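Local coordinates for LbaCas13a H328A (C2c2) (PDB 5WLH), which binds a CRISPR RNA guide as a Cas13a (C2c2) nuclease and, once directed by that guide, probably cleaves target RNA, at residues 287-299 with 1221-1233. Sequence-based numbering, arbitrary orientation. Where two conformers were deposited one is given.
Sequences YASLDERVRDDML and NTSDCYASGLEIF. With nucleotides of chain B.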
ATOM      1  N   TYR A 287       0.019  -5.229  32.696  1.00 20.48           N
ATOM      2  CA  TYR A 287      -1.308  -5.125  32.119  1.00 21.93           C
ATOM      3  C   TYR A 287      -1.765  -6.446  31.528  1.00 21.47           C
ATOM      4  O   TYR A 287      -2.972  -6.671  31.402  1.00 23.18           O
ATOM      5  CB  TYR A 287      -1.325  -4.019  31.047  1.00 19.21           C
ATOM      6  CG  TYR A 287      -2.720  -3.659  30.585  1.00 20.65           C
ATOM      7  CD1 TYR A 287      -3.506  -2.770  31.320  1.00 22.70           C
ATOM      8  CD2 TYR A 287      -3.267  -4.229  29.446  1.00 21.91           C
ATOM      9  CE1 TYR A 287      -4.798  -2.450  30.927  1.00 26.12           C
ATOM     10  CE2 TYR A 287      -4.552  -3.924  29.049  1.00 23.21           C
ATOM     11  CZ  TYR A 287      -5.313  -3.026  29.790  1.00 23.14           C
ATOM     12  OH  TYR A 287      -6.589  -2.718  29.417  1.00 25.31           O
ATOM     13  N   ALA A 288      -0.830  -7.319  31.162  1.00 20.40           N
ATOM     14  CA  ALA A 288      -1.174  -8.605  30.559  1.00 21.09           C
ATOM     15  C   ALA A 288      -1.576  -9.563  31.681  1.00 22.01           C
ATOM     16  O   ALA A 288      -0.837 -10.467  32.071  1.00 25.18           O
ATOM     17  CB  ALA A 288      -0.003  -9.141  29.749  1.00 22.10           C
ATOM     18  N   SER A 289      -2.770  -9.322  32.215  0.55 24.67           N
ATOM     19  CA  SER A 289      -3.329 -10.097  33.315  0.55 27.53           C
ATOM     20  C   SER A 289      -4.695 -10.624  32.901  0.55 25.83           C
ATOM     21  O   SER A 289      -5.557  -9.850  32.470  0.55 27.05           O
ATOM     22  CB  SER A 289      -3.457  -9.241  34.583  0.55 26.34           C
ATOM     23  OG  SER A 289      -4.426  -9.787  35.470  0.55 23.65           O
ATOM     24  N   LEU A 290      -4.900 -11.941  33.038  1.00 24.54           N
ATOM     25  CA  LEU A 290      -6.205 -12.503  32.711  1.00 25.86           C
ATOM     26  C   LEU A 290      -7.305 -11.992  33.641  1.00 27.13           C
ATOM     27  O   LEU A 290      -8.480 -12.010  33.261  1.00 26.38           O
ATOM     28  CB  LEU A 290      -6.142 -14.033  32.749  1.00 28.11           C
ATOM     29  CG  LEU A 290      -4.980 -14.570  31.912  1.00 32.16           C
ATOM     30  CD1 LEU A 290      -4.854 -16.072  32.090  1.00 36.37           C
ATOM     31  CD2 LEU A 290      -5.179 -14.214  30.453  1.00 32.04           C
ATOM     32  N   ASP A 291      -6.948 -11.510  34.829  1.00 26.78           N
ATOM     33  CA  ASP A 291      -7.919 -10.931  35.749  1.00 25.90           C
ATOM     34  C   ASP A 291      -8.293  -9.544  35.247  1.00 24.60           C
ATOM     35  O   ASP A 291      -7.495  -8.612  35.343  1.00 25.47           O
ATOM     36  CB  ASP A 291      -7.342 -10.876  37.160  1.00 27.39           C
ATOM     37  CG  ASP A 291      -8.314 -10.299  38.179  1.00 29.81           C
ATOM     38  OD1 ASP A 291      -9.373  -9.768  37.789  1.00 26.78           O
ATOM     39  OD2 ASP A 291      -8.006 -10.391  39.385  1.00 29.82           O
ATOM     40  N   GLU A 292      -9.520  -9.403  34.743  1.00 21.84           N
ATOM     41  CA  GLU A 292      -9.907  -8.151  34.102  1.00 30.75           C
ATOM     42  C   GLU A 292      -9.966  -6.998  35.086  1.00 29.75           C
ATOM     43  O   GLU A 292      -9.924  -5.841  34.668  1.00 24.25           O
ATOM     44  CB  GLU A 292     -11.248  -8.329  33.395  1.00 38.83           C
ATOM     45  CG  GLU A 292     -11.123  -9.204  32.157  1.00 50.12           C
ATOM     46  CD  GLU A 292     -12.353  -9.191  31.285  1.00 58.09           C
ATOM     47  OE1 GLU A 292     -13.474  -9.105  31.830  1.00 56.45           O
ATOM     48  OE2 GLU A 292     -12.184  -9.252  30.045  1.00 60.79           O
ATOM     49  N   ARG A 293     -10.059  -7.290  36.382  1.00 29.21           N
ATOM     50  CA  ARG A 293     -10.079  -6.234  37.381  1.00 25.26           C
ATOM     51  C   ARG A 293      -8.735  -5.524  37.478  1.00 24.27           C
ATOM     52  O   ARG A 293      -8.695  -4.320  37.761  1.00 26.71           O
ATOM     53  CB  ARG A 293     -10.490  -6.830  38.732  1.00 24.69           C
ATOM     54  CG  ARG A 293     -11.874  -7.464  38.701  1.00 26.41           C
ATOM     55  CD  ARG A 293     -12.125  -8.276  39.985  1.00 27.58           C
ATOM     56  NE  ARG A 293     -11.087  -9.287  40.191  1.00 28.77           N
ATOM     57  CZ  ARG A 293     -10.948 -10.006  41.300  1.00 33.03           C
ATOM     58  NH1 ARG A 293     -11.789  -9.832  42.315  1.00 28.50           N
ATOM     59  NH2 ARG A 293      -9.964 -10.894  41.392  1.00 30.97           N
ATOM     60  N   VAL A 294      -7.633  -6.250  37.260  1.00 21.78           N
ATOM     61  CA  VAL A 294      -6.305  -5.644  37.270  1.00 22.55           C
ATOM     62  C   VAL A 294      -6.168  -4.666  36.109  1.00 24.88           C
ATOM     63  O   VAL A 294      -5.681  -3.536  36.267  1.00 25.93           O
ATOM     64  CB  VAL A 294      -5.223  -6.739  37.200  1.00 21.64           C
ATOM     65  CG1 VAL A 294      -3.846  -6.130  36.931  1.00 28.07           C
ATOM     66  CG2 VAL A 294      -5.206  -7.581  38.478  1.00 24.07           C
ATOM     67  N   ARG A 295      -6.607  -5.089  34.928  1.00 24.77           N
ATOM     68  CA  ARG A 295      -6.546  -4.217  33.758  1.00 25.87           C
ATOM     69  C   ARG A 295      -7.471  -3.018  33.915  1.00 26.88           C
ATOM     70  O   ARG A 295      -7.083  -1.887  33.600  1.00 26.24           O
ATOM     71  CB  ARG A 295      -6.897  -5.012  32.502  1.00 22.15           C
ATOM     72  CG  ARG A 295      -6.073  -6.269  32.344  1.00 22.05           C
ATOM     73  CD  ARG A 295      -5.983  -6.705  30.866  1.00 22.74           C
ATOM     74  NE  ARG A 295      -7.271  -6.836  30.181  1.00 23.05           N
ATOM     75  CZ  ARG A 295      -8.120  -7.857  30.316  1.00 23.34           C
ATOM     76  NH1 ARG A 295      -7.870  -8.868  31.152  1.00 23.84           N
ATOM     77  NH2 ARG A 295      -9.238  -7.854  29.617  1.00 25.55           N
ATOM     78  N   ASP A 296      -8.699  -3.248  34.401  1.00 25.67           N
ATOM     79  CA  ASP A 296      -9.624  -2.139  34.625  1.00 28.50           C
ATOM     80  C   ASP A 296      -9.002  -1.085  35.526  1.00 27.60           C
ATOM     81  O   ASP A 296      -9.117   0.114  35.259  1.00 24.88           O
ATOM     82  CB  ASP A 296     -10.929  -2.647  35.236  1.00 36.32           C
ATOM     83  CG  ASP A 296     -11.824  -3.324  34.221  1.00 52.25           C
ATOM     84  OD1 ASP A 296     -11.317  -3.690  33.139  1.00 58.39           O
ATOM     85  OD2 ASP A 296     -13.033  -3.490  34.502  1.00 57.27           O
ATOM     86  N   ASP A 297      -8.348  -1.511  36.609  1.00 26.17           N
ATOM     87  CA  ASP A 297      -7.767  -0.544  37.537  1.00 29.56           C
ATOM     88  C   ASP A 297      -6.613   0.220  36.891  1.00 26.57           C
ATOM     89  O   ASP A 297      -6.460   1.428  37.105  1.00 25.44           O
ATOM     90  CB  ASP A 297      -7.293  -1.245  38.801  1.00 30.32           C
ATOM     91  CG  ASP A 297      -6.562  -0.313  39.725  1.00 37.11           C
ATOM     92  OD1 ASP A 297      -7.249   0.479  40.404  1.00 36.32           O
ATOM     93  OD2 ASP A 297      -5.313  -0.365  39.752  1.00 38.31           O
ATOM     94  N   MET A 298      -5.814  -0.459  36.067  1.00 22.11           N
ATOM     95  CA  MET A 298      -4.698   0.211  35.408  1.00 22.83           C
ATOM     96  C   MET A 298      -5.189   1.192  34.351  1.00 22.28           C
ATOM     97  O   MET A 298      -4.640   2.292  34.223  1.00 22.43           O
ATOM     98  CB  MET A 298      -3.760  -0.824  34.794  1.00 22.61           C
ATOM     99  CG  MET A 298      -2.985  -1.613  35.853  1.00 23.76           C
ATOM    100  SD  MET A 298      -2.098  -2.962  35.053  1.00 27.36           S
ATOM    101  CE  MET A 298      -0.710  -2.081  34.339  1.00 27.91           C
ATOM    102  N   LEU A 299      -6.216   0.821  33.585  1.00 23.10           N
ATOM    103  CA  LEU A 299      -6.769   1.769  32.618  1.00 25.13           C
ATOM    104  C   LEU A 299      -7.391   2.966  33.318  1.00 27.90           C
ATOM    105  O   LEU A 299      -7.360   4.083  32.793  1.00 23.43           O
ATOM    106  CB  LEU A 299      -7.829   1.113  31.737  1.00 27.15           C
ATOM    107  CG  LEU A 299      -7.358   0.346  30.510  1.00 36.07           C
ATOM    108  CD1 LEU A 299      -8.498   0.311  29.478  1.00 35.25           C
ATOM    109  CD2 LEU A 299      -6.094   0.990  29.940  1.00 35.11           C
ATOM    110  N   ASN A1221      -9.764 -17.560  35.861  1.00 65.59           N
ATOM    111  CA  ASN A1221      -9.483 -16.137  36.017  1.00 66.40           C
ATOM    112  C   ASN A1221     -10.092 -15.274  34.916  1.00 62.01           C
ATOM    113  O   ASN A1221      -9.934 -14.049  34.956  1.00 60.86           O
ATOM    114  CB  ASN A1221      -7.969 -15.907  36.082  1.00 70.72           C
ATOM    115  CG  ASN A1221      -7.198 -16.803  35.128  1.00 74.84           C
ATOM    116  OD1 ASN A1221      -7.757 -17.351  34.178  1.00 76.13           O
ATOM    117  ND2 ASN A1221      -5.903 -16.958  35.384  1.00 76.60           N
ATOM    118  N   THR A1222     -10.778 -15.870  33.945  1.00 53.47           N
ATOM    119  CA  THR A1222     -11.465 -15.104  32.916  1.00 52.41           C
ATOM    120  C   THR A1222     -12.731 -15.843  32.506  1.00 51.03           C
ATOM    121  O   THR A1222     -12.923 -17.020  32.821  1.00 55.16           O
ATOM    122  CB  THR A1222     -10.572 -14.861  31.685  1.00 48.26           C
ATOM    123  OG1 THR A1222     -11.318 -14.153  30.684  1.00 42.03           O
ATOM    124  CG2 THR A1222     -10.077 -16.189  31.102  1.00 48.34           C
ATOM    125  N   SER A1223     -13.601 -15.126  31.798  1.00 50.03           N
ATOM    126  CA  SER A1223     -14.694 -15.751  31.074  1.00 55.46           C
ATOM    127  C   SER A1223     -14.451 -15.818  29.572  1.00 53.34           C
ATOM    128  O   SER A1223     -15.191 -16.526  28.878  1.00 55.77           O
ATOM    129  CB  SER A1223     -16.013 -15.010  31.346  1.00 57.08           C
ATOM    130  OG  SER A1223     -16.407 -15.156  32.699  1.00 58.72           O
ATOM    131  N   ASP A1224     -13.437 -15.114  29.052  1.00 46.28           N
ATOM    132  CA  ASP A1224     -13.150 -15.116  27.613  1.00 40.40           C
ATOM    133  C   ASP A1224     -11.657 -14.820  27.427  1.00 35.44           C
ATOM    134  O   ASP A1224     -11.257 -13.666  27.246  1.00 35.48           O
ATOM    135  CB  ASP A1224     -14.021 -14.115  26.864  1.00 38.01           C
ATOM    136  CG  ASP A1224     -13.910 -14.252  25.346  1.00 36.91           C
ATOM    137  OD1 ASP A1224     -12.885 -14.774  24.864  1.00 39.07           O
ATOM    138  OD2 ASP A1224     -14.856 -13.859  24.627  1.00 34.82           O
ATOM    139  N   CYS A1225     -10.851 -15.885  27.437  1.00 25.97           N
ATOM    140  CA  CYS A1225      -9.412 -15.743  27.248  1.00 24.65           C
ATOM    141  C   CYS A1225      -9.081 -15.192  25.862  1.00 25.86           C
ATOM    142  O   CYS A1225      -8.146 -14.398  25.707  1.00 26.24           O
ATOM    143  CB  CYS A1225      -8.729 -17.096  27.457  1.00 31.71           C
ATOM    144  SG  CYS A1225      -6.942 -17.085  27.172  1.00 32.27           S
ATOM    145  N   TYR A1226      -9.822 -15.617  24.840  1.00 26.37           N
ATOM    146  CA  TYR A1226      -9.569 -15.127  23.483  1.00 25.41           C
ATOM    147  C   TYR A1226      -9.616 -13.607  23.436  1.00 28.13           C
ATOM    148  O   TYR A1226      -8.784 -12.961  22.777  1.00 24.51           O
ATOM    149  CB  TYR A1226     -10.607 -15.723  22.536  1.00 22.98           C
ATOM    150  CG  TYR A1226     -10.611 -15.191  21.127  1.00 26.40           C
ATOM    151  CD1 TYR A1226     -11.334 -14.045  20.802  1.00 29.36           C
ATOM    152  CD2 TYR A1226      -9.926 -15.851  20.108  1.00 24.76           C
ATOM    153  CE1 TYR A1226     -11.356 -13.562  19.530  1.00 28.28           C
ATOM    154  CE2 TYR A1226      -9.951 -15.371  18.810  1.00 21.17           C
ATOM    155  CZ  TYR A1226     -10.672 -14.220  18.536  1.00 30.60           C
ATOM    156  OH  TYR A1226     -10.728 -13.717  17.264  1.00 30.24           O
ATOM    157  N   ALA A1227     -10.578 -13.023  24.136  1.00 26.74           N
ATOM    158  CA  ALA A1227     -10.791 -11.586  24.147  1.00 25.13           C
ATOM    159  C   ALA A1227      -9.977 -10.864  25.213  1.00 23.14           C
ATOM    160  O   ALA A1227     -10.134  -9.646  25.366  1.00 23.77           O
ATOM    161  CB  ALA A1227     -12.286 -11.281  24.345  1.00 27.20           C
ATOM    162  N   SER A1228      -9.127 -11.570  25.966  1.00 24.42           N
ATOM    163  CA  SER A1228      -8.370 -10.910  27.023  1.00 23.60           C
ATOM    164  C   SER A1228      -7.451  -9.860  26.419  1.00 22.61           C
ATOM    165  O   SER A1228      -6.752 -10.122  25.436  1.00 23.83           O
ATOM    166  CB  SER A1228      -7.561 -11.924  27.833  1.00 25.09           C
ATOM    167  OG  SER A1228      -7.049 -11.316  29.008  1.00 27.50           O
ATOM    168  N   GLY A1229      -7.498  -8.650  26.973  1.00 23.50           N
ATOM    169  CA  GLY A1229      -6.720  -7.551  26.447  1.00 21.72           C
ATOM    170  C   GLY A1229      -7.307  -6.861  25.231  1.00 19.54           C
ATOM    171  O   GLY A1229      -6.852  -5.764  24.893  1.00 25.00           O
ATOM    172  N   LEU A1230      -8.326  -7.439  24.579  1.00 20.86           N
ATOM    173  CA  LEU A1230      -8.804  -6.875  23.318  1.00 19.94           C
ATOM    174  C   LEU A1230      -9.502  -5.531  23.481  1.00 24.11           C
ATOM    175  O   LEU A1230      -9.748  -4.869  22.469  1.00 24.65           O
ATOM    176  CB  LEU A1230      -9.750  -7.844  22.607  1.00 19.41           C
ATOM    177  CG  LEU A1230      -9.089  -9.074  21.987  1.00 20.97           C
ATOM    178  CD1 LEU A1230     -10.073  -9.776  21.083  1.00 21.43           C
ATOM    179  CD2 LEU A1230      -7.789  -8.694  21.257  1.00 24.70           C
ATOM    180  N   GLU A1231      -9.800  -5.104  24.716  1.00 22.61           N
ATOM    181  CA  GLU A1231     -10.254  -3.730  24.930  1.00 22.28           C
ATOM    182  C   GLU A1231      -9.236  -2.689  24.443  1.00 18.85           C
ATOM    183  O   GLU A1231      -9.626  -1.554  24.143  1.00 21.18           O
ATOM    184  CB  GLU A1231     -10.567  -3.519  26.413  1.00 24.14           C
ATOM    185  CG  GLU A1231      -9.338  -3.450  27.325  1.00 22.67           C
ATOM    186  CD  GLU A1231      -8.824  -4.818  27.755  1.00 21.98           C
ATOM    187  OE1 GLU A1231      -9.486  -5.843  27.462  1.00 23.78           O
ATOM    188  OE2 GLU A1231      -7.743  -4.854  28.376  1.00 22.95           O
ATOM    189  N   ILE A1232      -7.949  -3.051  24.380  1.00 21.01           N
ATOM    190  CA  ILE A1232      -6.893  -2.196  23.841  1.00 18.05           C
ATOM    191  C   ILE A1232      -6.925  -2.202  22.323  1.00 21.79           C
ATOM    192  O   ILE A1232      -6.681  -1.179  21.672  1.00 19.33           O
ATOM    193  CB  ILE A1232      -5.531  -2.686  24.375  1.00 19.57           C
ATOM    194  CG1 ILE A1232      -5.504  -2.591  25.899  1.00 22.99           C
ATOM    195  CG2 ILE A1232      -4.359  -1.941  23.759  1.00 17.42           C
ATOM    196  CD1 ILE A1232      -5.563  -1.177  26.394  1.00 22.57           C
ATOM    197  N   PHE A1233      -7.197  -3.366  21.744  1.00 17.73           N
ATOM    198  CA  PHE A1233      -7.195  -3.556  20.302  1.00 19.30           C
ATOM    199  C   PHE A1233      -8.432  -2.982  19.618  1.00 21.53           C
ATOM    200  O   PHE A1233      -8.353  -2.505  18.471  1.00 20.73           O
ATOM    201  CB  PHE A1233      -7.083  -5.060  20.045  1.00 19.89           C
ATOM    202  CG  PHE A1233      -6.793  -5.420  18.636  1.00 18.74           C
ATOM    203  CD1 PHE A1233      -5.486  -5.503  18.192  1.00 20.26           C
ATOM    204  CD2 PHE A1233      -7.820  -5.743  17.773  1.00 22.17           C
ATOM    205  CE1 PHE A1233      -5.216  -5.868  16.877  1.00 19.60           C
ATOM    206  CE2 PHE A1233      -7.554  -6.118  16.452  1.00 21.74           C
ATOM    207  CZ  PHE A1233      -6.248  -6.169  16.016  1.00 20.81           C
TER
ATOM    208  P     G B   2     -19.928   3.464  26.089  1.00 76.10           P
ATOM    209  OP1   G B   2     -21.001   4.496  25.991  1.00 76.72           O
ATOM    210  OP2   G B   2     -20.256   2.036  25.844  1.00 76.92           O
ATOM    211  O5'   G B   2     -18.722   3.876  25.125  1.00 65.02           O
ATOM    212  C5'   G B   2     -18.025   5.107  25.312  1.00 52.58           C
ATOM    213  C4'   G B   2     -16.773   5.214  24.470  1.00 41.82           C
ATOM    214  O4'   G B   2     -15.797   4.215  24.879  1.00 35.50           O
ATOM    215  C3'   G B   2     -16.956   5.028  22.965  1.00 40.48           C
ATOM    216  O3'   G B   2     -15.994   5.836  22.304  1.00 36.54           O
ATOM    217  C2'   G B   2     -16.569   3.571  22.766  1.00 42.53           C
ATOM    218  O2'   G B   2     -16.185   3.228  21.450  1.00 45.94           O
ATOM    219  C1'   G B   2     -15.414   3.445  23.750  1.00 34.70           C
ATOM    220  N9    G B   2     -15.169   2.073  24.176  1.00 33.59           N
ATOM    221  C8    G B   2     -16.100   1.274  24.796  1.00 33.92           C
ATOM    222  N7    G B   2     -15.634   0.091  25.063  1.00 30.89           N
ATOM    223  C5    G B   2     -14.332   0.116  24.575  1.00 26.66           C
ATOM    224  C6    G B   2     -13.349  -0.915  24.603  1.00 31.12           C
ATOM    225  O6    G B   2     -13.469  -2.054  25.053  1.00 37.32           O
ATOM    226  N1    G B   2     -12.147  -0.514  24.040  1.00 29.49           N
ATOM    227  C2    G B   2     -11.916   0.723  23.494  1.00 29.12           C
ATOM    228  N2    G B   2     -10.670   0.901  22.999  1.00 27.66           N
ATOM    229  N3    G B   2     -12.834   1.705  23.461  1.00 30.49           N
ATOM    230  C4    G B   2     -14.014   1.332  24.028  1.00 30.56           C
TER
HETATM  231  O   HOH W   1      -9.254 -11.724  30.624  1.00 35.58           O
HETATM  232  O   HOH W   2     -12.077  -6.550  28.119  1.00 34.43           O
HETATM  233  O   HOH W   3     -11.311 -11.525  34.568  1.00 41.61           O
HETATM  234  O   HOH W   4     -11.549 -11.485  28.503  1.00 44.24           O
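The backbones come closest where Asp291, just before helix 292-311, meets Asn1221, 5.4 Å between their CA atoms; further along the chains diverge, Leu299 and Ile1232 lying 9.6 Å apart, CA to CA. Side chains bridge the widening gap. Arg295, bent at chi3 (-53°), turns its guanidinium side-on to Glu1231: NE reaches OE2 at 2.7 Å in a nearly straight bond (171°), and NH2 reaches OE1 at 3.0 Å. Both oxygens are met on their syn sides but from out of the carboxylate plane, the two flat groups being turned 25° apart. Tyr287 OH donates to the anti lone pair of the same Glu1231 OE2 at 2.6 Å, so two donors fix that oxygen, while Arg295 CD lies over one face of the tyrosine ring. Ile1232 CG1 packs obliquely against Tyr287 CE2 at 3.6 Å. Arg295 NH2 has Glu292 OE2 as a second partner. NH1 holds Ser289 O and donates to a water bonding Leu290 O, Thr1222 OG1 and Ser1228 OG, the last also bonded to Tyr1140 of helix 1106-1145. A methionine in place of Arg295 would probably leave the Glu1231 carboxylate without its countercharge and Ser289 O without this donor. The salt-bridge network thus fixes the side chain of Glu1231, whose carbonyl O accepts from N1 and N2 of guanosine G2 of chain B, consistent with a part in guanine recognition.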